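Local coordinates for protein synaptotagmin-1 (Arabidopsis thaliana, PDB 7AS6) that helps maintain plasma membrane integrity during freezing and osmotic stress, acts at membrane contact sites, and probably binds phospholipids through its C2A domain, at residues Arg4-Val10 against Lys63-Pro69; Met100-His105 against Glu135-Pro140. All coordinates share one frame; numbering follows the deposited sequence.

Both contacts involve the same four-stranded sheet of the C2A beta sandwich. Contact 1 pairs strand 8-18 with the edge strand 57-66, one of two in this sheet. Contact 2 lays the loop 100-105 along strand 131-140, the other neighbour of strand 8-18. Their centres are about 12 Å apart. They meet where Lys139 N lies 2.8 Å from Ile9 O, a probable hydrogen bond, and where Val7 CG1 packs 3.4 Å from Tyr138 OH. Both lie away from the cadmium site formed by Asp24, Asp30, Asp80, Trp81 and Glu82. The four acidic residues probably bind calcium in the natural protein. A nickel ion is bound in contact 2 by His105.

Contact 1 (Arg4-Val10 against Lys63-Pro69); sequences RRPVGIV and KFSVRDP
Val10 and Val66 lie on one face of the sheet, and their side chains cross at about a right angle. Val10 CG1 meets Val66 CG2 at 3.6 Å. CG1 of Val10 stands between its backbone N and carbonyl carbon (chi1 56°), and it also packs 3.8 Å from Phe64 CB. The Phe64 ring leads away from the strand pair toward Ile35 and Leu37 of the facing sheet. On the other face Ile9 CG2 touches Lys63 CB at 4.0 Å. The two side chains cross obliquely there.

Beyond the strands, Arg67 reaches back along the N-terminal segment. Its chain is extended from CG to NE (chi3 180°). NE donates to Arg4 O at 2.8 Å, with the oxygen at the edge of the guanidinium and near its plane. Pro6 CG lies over one face of the same group.

Val10 and Phe64 exchange two backbone hydrogen bonds. Val66 N donates to Gly8 O at 2.9 Å. Val66 O takes a short bond from Val7 N at 2.6 Å and a weak one from Gly8 N at 3.5 Å. Two residues thus face one, a classic beta bulge at the end of an antiparallel strand pair in the C2 beta sandwich.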
loop_
_atom_site.group_PDB
_atom_site.type_symbol
_atom_site.label_atom_id
_atom_site.label_comp_id
_atom_site.label_asym_id
_atom_site.label_seq_id
_atom_site.Cartn_x
_atom_site.Cartn_y
_atom_site.Cartn_z
ATOM N N ARG A 4 0.650 20.554 -13.324
ATOM C CA ARG A 4 0.654 20.250 -11.897
ATOM C C ARG A 4 -0.758 20.239 -11.319
ATOM O O ARG A 4 -0.944 19.997 -10.125
ATOM C CB ARG A 4 1.525 21.254 -11.134
ATOM C CG ARG A 4 1.229 22.714 -11.449
ATOM C CD ARG A 4 1.033 23.548 -10.185
ATOM N NE ARG A 4 -0.340 23.485 -9.687
ATOM C CZ ARG A 4 -0.709 22.861 -8.571
ATOM N NH1 ARG A 4 0.195 22.248 -7.822
ATOM N NH2 ARG A 4 -1.983 22.856 -8.202
ATOM N N ARG A 5 -1.756 20.502 -12.166
ATOM C CA ARG A 5 -3.141 20.532 -11.706
ATOM C C ARG A 5 -3.748 19.130 -11.742
ATOM O O ARG A 5 -3.532 18.387 -12.702
ATOM C CB ARG A 5 -3.965 21.481 -12.564
ATOM C CG ARG A 5 -3.756 22.937 -12.202
ATOM C CD ARG A 5 -4.531 23.274 -10.943
ATOM N NE ARG A 5 -5.962 23.377 -11.220
ATOM C CZ ARG A 5 -6.921 23.204 -10.316
ATOM N NH1 ARG A 5 -8.194 23.325 -10.671
ATOM N NH2 ARG A 5 -6.610 22.895 -9.061
ATOM N N PRO A 6 -4.506 18.740 -10.713
ATOM C CA PRO A 6 -4.902 17.330 -10.582
ATOM C C PRO A 6 -5.957 16.930 -11.608
ATOM O O PRO A 6 -6.953 17.630 -11.807
ATOM C CB PRO A 6 -5.441 17.245 -9.147
ATOM C CG PRO A 6 -4.918 18.472 -8.457
ATOM C CD PRO A 6 -4.887 19.519 -9.524
ATOM N N VAL A 7 -5.729 15.778 -12.246
ATOM C CA VAL A 7 -6.647 15.240 -13.247
ATOM C C VAL A 7 -7.844 14.584 -12.583
ATOM O O VAL A 7 -8.969 14.638 -13.094
ATOM C CB VAL A 7 -5.911 14.233 -14.147
ATOM C CG1 VAL A 7 -6.774 13.845 -15.336
ATOM C CG2 VAL A 7 -4.575 14.787 -14.580
ATOM N N GLY A 8 -7.607 13.913 -11.469
ATOM C CA GLY A 8 -8.656 13.197 -10.788
ATOM C C GLY A 8 -8.164 12.766 -9.427
ATOM O O GLY A 8 -7.158 13.264 -8.922
ATOM N N ILE A 9 -8.889 11.823 -8.845
ATOM C CA ILE A 9 -8.580 11.304 -7.522
ATOM C C ILE A 9 -8.621 9.787 -7.595
ATOM O O ILE A 9 -9.560 9.210 -8.153
ATOM C CB ILE A 9 -9.565 11.834 -6.467
ATOM C CG1 ILE A 9 -9.422 13.351 -6.340
ATOM C CG2 ILE A 9 -9.318 11.169 -5.127
ATOM C CD1 ILE A 9 -10.516 13.986 -5.526
ATOM N N VAL A 10 -7.593 9.138 -7.064
ATOM C CA VAL A 10 -7.552 7.685 -6.998
ATOM C C VAL A 10 -7.867 7.260 -5.571
ATOM O O VAL A 10 -7.291 7.788 -4.611
ATOM C CB VAL A 10 -6.203 7.137 -7.489
ATOM C CG1 VAL A 10 -5.047 7.731 -6.702
ATOM C CG2 VAL A 10 -6.197 5.630 -7.414
ATOM N N LYS A 63 -7.194 8.388 -0.221
ATOM C CA LYS A 63 -7.377 9.152 -1.456
ATOM C C LYS A 63 -6.117 9.946 -1.793
ATOM O O LYS A 63 -5.521 10.582 -0.915
ATOM C CB LYS A 63 -8.552 10.128 -1.343
ATOM C CG LYS A 63 -9.931 9.503 -1.363
ATOM C CD LYS A 63 -10.919 10.338 -0.535
ATOM C CE LYS A 63 -10.679 11.837 -0.705
ATOM N NZ LYS A 63 -11.113 12.614 0.497
ATOM N N PHE A 64 -5.727 9.921 -3.069
ATOM C CA PHE A 64 -4.616 10.711 -3.589
ATOM C C PHE A 64 -5.073 11.531 -4.789
ATOM O O PHE A 64 -5.836 11.038 -5.627
ATOM C CB PHE A 64 -3.455 9.830 -4.026
ATOM C CG PHE A 64 -2.796 9.087 -2.900
ATOM C CD1 PHE A 64 -3.255 7.834 -2.508
ATOM C CD2 PHE A 64 -1.706 9.635 -2.236
ATOM C CE1 PHE A 64 -2.635 7.141 -1.462
ATOM C CE2 PHE A 64 -1.078 8.948 -1.193
ATOM C CZ PHE A 64 -1.544 7.704 -0.811
ATOM N N SER A 65 -4.582 12.769 -4.884
ATOM C CA SER A 65 -4.767 13.568 -6.091
ATOM C C SER A 65 -3.837 13.056 -7.182
ATOM O O SER A 65 -2.648 12.821 -6.936
ATOM C CB SER A 65 -4.490 15.044 -5.813
ATOM O OG SER A 65 -5.500 15.607 -5.000
ATOM N N VAL A 66 -4.379 12.874 -8.382
ATOM C CA VAL A 66 -3.624 12.343 -9.510
ATOM C C VAL A 66 -3.309 13.484 -10.460
ATOM O O VAL A 66 -4.213 14.213 -10.887
ATOM C CB VAL A 66 -4.402 11.236 -10.239
ATOM C CG1 VAL A 66 -3.524 10.603 -11.312
ATOM C CG2 VAL A 66 -4.886 10.196 -9.258
ATOM N N ARG A 67 -2.023 13.630 -10.796
ATOM C CA ARG A 67 -1.561 14.649 -11.727
ATOM C C ARG A 67 -1.057 14.087 -13.047
ATOM O O ARG A 67 -0.974 14.838 -14.021
ATOM C CB ARG A 67 -0.458 15.501 -11.082
ATOM C CG ARG A 67 -1.002 16.450 -10.026
ATOM C CD ARG A 67 0.083 17.093 -9.188
ATOM N NE ARG A 67 -0.504 17.993 -8.199
ATOM C CZ ARG A 67 -0.864 17.632 -6.969
ATOM N NH1 ARG A 67 -0.690 16.383 -6.552
ATOM N NH2 ARG A 67 -1.394 18.525 -6.148
ATOM N N ASP A 68 -0.728 12.800 -13.111
ATOM C CA ASP A 68 -0.415 12.158 -14.382
ATOM C C ASP A 68 -0.643 10.654 -14.275
ATOM O O ASP A 68 0.225 9.927 -13.773
ATOM C CB ASP A 68 1.026 12.436 -14.811
ATOM C CG ASP A 68 1.258 12.153 -16.289
ATOM O OD1 ASP A 68 1.579 13.103 -17.034
ATOM O OD2 ASP A 68 1.093 10.988 -16.712
ATOM N N PRO A 69 -1.788 10.151 -14.743
ATOM C CA PRO A 69 -2.052 8.709 -14.633
ATOM C C PRO A 69 -1.049 7.858 -15.386
ATOM O O PRO A 69 -0.942 6.660 -15.101
ATOM C CB PRO A 69 -3.463 8.562 -15.222
ATOM C CG PRO A 69 -4.052 9.943 -15.201
ATOM C CD PRO A 69 -2.900 10.876 -15.379
#

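Contact 2 (Met100-His105 against Glu135-Pro140); sequences MVPDEH and ELLYKP. With NI (nickel (II) ion), chain D.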
loop_
_atom_site.group_PDB
_atom_site.type_symbol
_atom_site.label_atom_id
_atom_site.label_comp_id
_atom_site.label_asym_id
_atom_site.label_seq_id
_atom_site.Cartn_x
_atom_site.Cartn_y
_atom_site.Cartn_z
ATOM N N MET A 100 -4.851 1.719 -13.583
ATOM C CA MET A 100 -6.181 2.137 -13.145
ATOM C C MET A 100 -7.195 2.006 -14.280
ATOM O O MET A 100 -6.839 1.992 -15.461
ATOM C CB MET A 100 -6.189 3.602 -12.689
ATOM C CG MET A 100 -5.375 3.958 -11.451
ATOM S SD MET A 100 -5.574 5.732 -11.095
ATOM C CE MET A 100 -5.060 6.460 -12.655
ATOM N N VAL A 101 -8.473 1.941 -13.903
ATOM C CA VAL A 101 -9.603 1.997 -14.837
ATOM C C VAL A 101 -10.630 2.984 -14.288
ATOM O O VAL A 101 -11.063 2.827 -13.139
ATOM C CB VAL A 101 -10.245 0.614 -15.053
ATOM C CG1 VAL A 101 -11.374 0.707 -16.098
ATOM C CG2 VAL A 101 -9.214 -0.408 -15.488
ATOM N N PRO A 102 -11.062 3.999 -15.048
ATOM C CA PRO A 102 -11.995 4.992 -14.486
ATOM C C PRO A 102 -13.327 4.349 -14.117
ATOM O O PRO A 102 -13.885 3.572 -14.891
ATOM C CB PRO A 102 -12.154 6.014 -15.619
ATOM C CG PRO A 102 -11.821 5.239 -16.877
ATOM C CD PRO A 102 -10.732 4.282 -16.454
ATOM N N ASP A 103 -13.808 4.639 -12.900
ATOM C CA ASP A 103 -15.130 4.194 -12.441
ATOM C C ASP A 103 -15.256 2.667 -12.355
ATOM O O ASP A 103 -16.336 2.117 -12.582
ATOM C CB ASP A 103 -16.242 4.748 -13.345
ATOM C CG ASP A 103 -16.349 6.261 -13.289
ATOM O OD1 ASP A 103 -16.087 6.842 -12.213
ATOM O OD2 ASP A 103 -16.708 6.866 -14.323
ATOM N N GLU A 104 -14.168 1.960 -12.057
ATOM C CA GLU A 104 -14.188 0.515 -11.820
ATOM C C GLU A 104 -13.320 0.223 -10.603
ATOM O O GLU A 104 -12.189 0.708 -10.524
ATOM C CB GLU A 104 -13.637 -0.294 -13.014
ATOM C CG GLU A 104 -14.612 -0.734 -14.147
ATOM C CD GLU A 104 -13.950 -1.764 -15.096
ATOM O OE1 GLU A 104 -12.862 -2.279 -14.743
ATOM O OE2 GLU A 104 -14.493 -2.063 -16.185
ATOM N N HIS A 105 -13.832 -0.569 -9.667
ATOM C CA HIS A 105 -12.968 -1.146 -8.644
ATOM C C HIS A 105 -12.095 -2.207 -9.293
ATOM O O HIS A 105 -12.605 -3.172 -9.872
ATOM C CB HIS A 105 -13.794 -1.753 -7.519
ATOM C CG HIS A 105 -14.811 -0.816 -6.955
ATOM N ND1 HIS A 105 -14.545 0.015 -5.888
ATOM C CD2 HIS A 105 -16.092 -0.572 -7.317
ATOM C CE1 HIS A 105 -15.621 0.736 -5.619
ATOM N NE2 HIS A 105 -16.573 0.398 -6.472
ATOM N N GLU A 135 -6.937 -2.363 -3.765
ATOM C CA GLU A 135 -7.878 -1.976 -4.815
ATOM C C GLU A 135 -7.671 -0.518 -5.169
ATOM O O GLU A 135 -7.312 0.298 -4.316
ATOM C CB GLU A 135 -9.339 -2.113 -4.410
ATOM C CG GLU A 135 -9.870 -3.506 -4.242
ATOM C CD GLU A 135 -11.326 -3.460 -3.819
ATOM O OE1 GLU A 135 -11.975 -2.414 -4.087
ATOM O OE2 GLU A 135 -11.805 -4.443 -3.198
ATOM N N LEU A 136 -7.928 -0.192 -6.421
ATOM C CA LEU A 136 -7.871 1.182 -6.880
ATOM C C LEU A 136 -9.189 1.529 -7.541
ATOM O O LEU A 136 -9.753 0.717 -8.280
ATOM C CB LEU A 136 -6.727 1.400 -7.868
ATOM C CG LEU A 136 -5.311 0.999 -7.470
ATOM C CD1 LEU A 136 -4.358 1.411 -8.575
ATOM C CD2 LEU A 136 -4.898 1.616 -6.145
ATOM N N LEU A 137 -9.689 2.728 -7.257
ATOM C CA LEU A 137 -10.839 3.289 -7.959
ATOM C C LEU A 137 -10.461 4.693 -8.405
ATOM O O LEU A 137 -10.250 5.575 -7.569
ATOM C CB LEU A 137 -12.091 3.308 -7.081
ATOM C CG LEU A 137 -13.278 4.045 -7.707
ATOM C CD1 LEU A 137 -13.717 3.361 -8.995
ATOM C CD2 LEU A 137 -14.436 4.156 -6.730
ATOM N N TYR A 138 -10.373 4.906 -9.716
ATOM C CA TYR A 138 -9.975 6.200 -10.245
ATOM C C TYR A 138 -11.217 7.000 -10.609
ATOM O O TYR A 138 -12.028 6.562 -11.432
ATOM C CB TYR A 138 -9.059 6.043 -11.454
ATOM C CG TYR A 138 -8.638 7.369 -12.031
ATOM C CD1 TYR A 138 -8.073 8.341 -11.216
ATOM C CD2 TYR A 138 -8.805 7.656 -13.384
ATOM C CE1 TYR A 138 -7.685 9.557 -11.726
ATOM C CE2 TYR A 138 -8.423 8.881 -13.907
ATOM C CZ TYR A 138 -7.866 9.829 -13.064
ATOM O OH TYR A 138 -7.469 11.053 -13.550
ATOM N N LYS A 139 -11.370 8.164 -9.986
ATOM C CA LYS A 139 -12.458 9.076 -10.315
ATOM C C LYS A 139 -11.857 10.301 -10.982
ATOM O O LYS A 139 -11.333 11.191 -10.294
ATOM C CB LYS A 139 -13.249 9.468 -9.066
ATOM C CG LYS A 139 -13.915 8.285 -8.387
ATOM C CD LYS A 139 -14.874 7.556 -9.331
ATOM C CE LYS A 139 -16.311 8.007 -9.121
ATOM N NZ LYS A 139 -17.277 7.210 -9.932
ATOM N N PRO A 140 -11.862 10.374 -12.310
ATOM C CA PRO A 140 -11.380 11.579 -12.988
ATOM C C PRO A 140 -12.399 12.701 -12.881
ATOM O O PRO A 140 -13.594 12.466 -12.683
ATOM C CB PRO A 140 -11.218 11.114 -14.438
ATOM C CG PRO A 140 -12.269 10.048 -14.585
ATOM C CD PRO A 140 -12.342 9.350 -13.256
HETATM NI NI NI D . -18.828 1.443 -6.501
HETATM O O HOH W 1 -9.665 2.055 -11.156
#
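The Tyr138 ring has Met100 on one face and its own chain on the other. Met100 CE sits 3.8 Å from the ring centroid and 15° off the normal, a CH-pi contact. Met100 SD lies 4.2 Å from the Tyr138 centroid, oblique to the ring, a Met-aromatic contact. The methionine chain bends at its last torsion (chi3 -56°), and this brings CE over the ring. Pro140 N lies over the centre of the opposite face. The His105 ring meets Leu137 CD2 and Glu135 OE1 obliquely. Its plane is 80° from that of the Glu135 carboxylate.

A type II beta turn runs from Val101 to Glu104 and lies against strand 131-140 of the C2 sandwich. Asp103 N in the turn donates to Tyr138 O at 3.0 Å, nearly straight. Lys139 curls back through bends at chi2 and chi3. Its NZ forms a salt bridge with Asp103 OD1 at 2.6 Å, reaching the oxygen from above the carboxylate plane. The Leu137 CD1 methyl lies against the turn backbone, 3.4 Å from Glu104 N. A water bridges turn and strand. It lies near Val101 O and Glu104 O, which compete for its protons, and accepts from Tyr138 N. His105 NE2 binds a nickel ion at 2.5 Å.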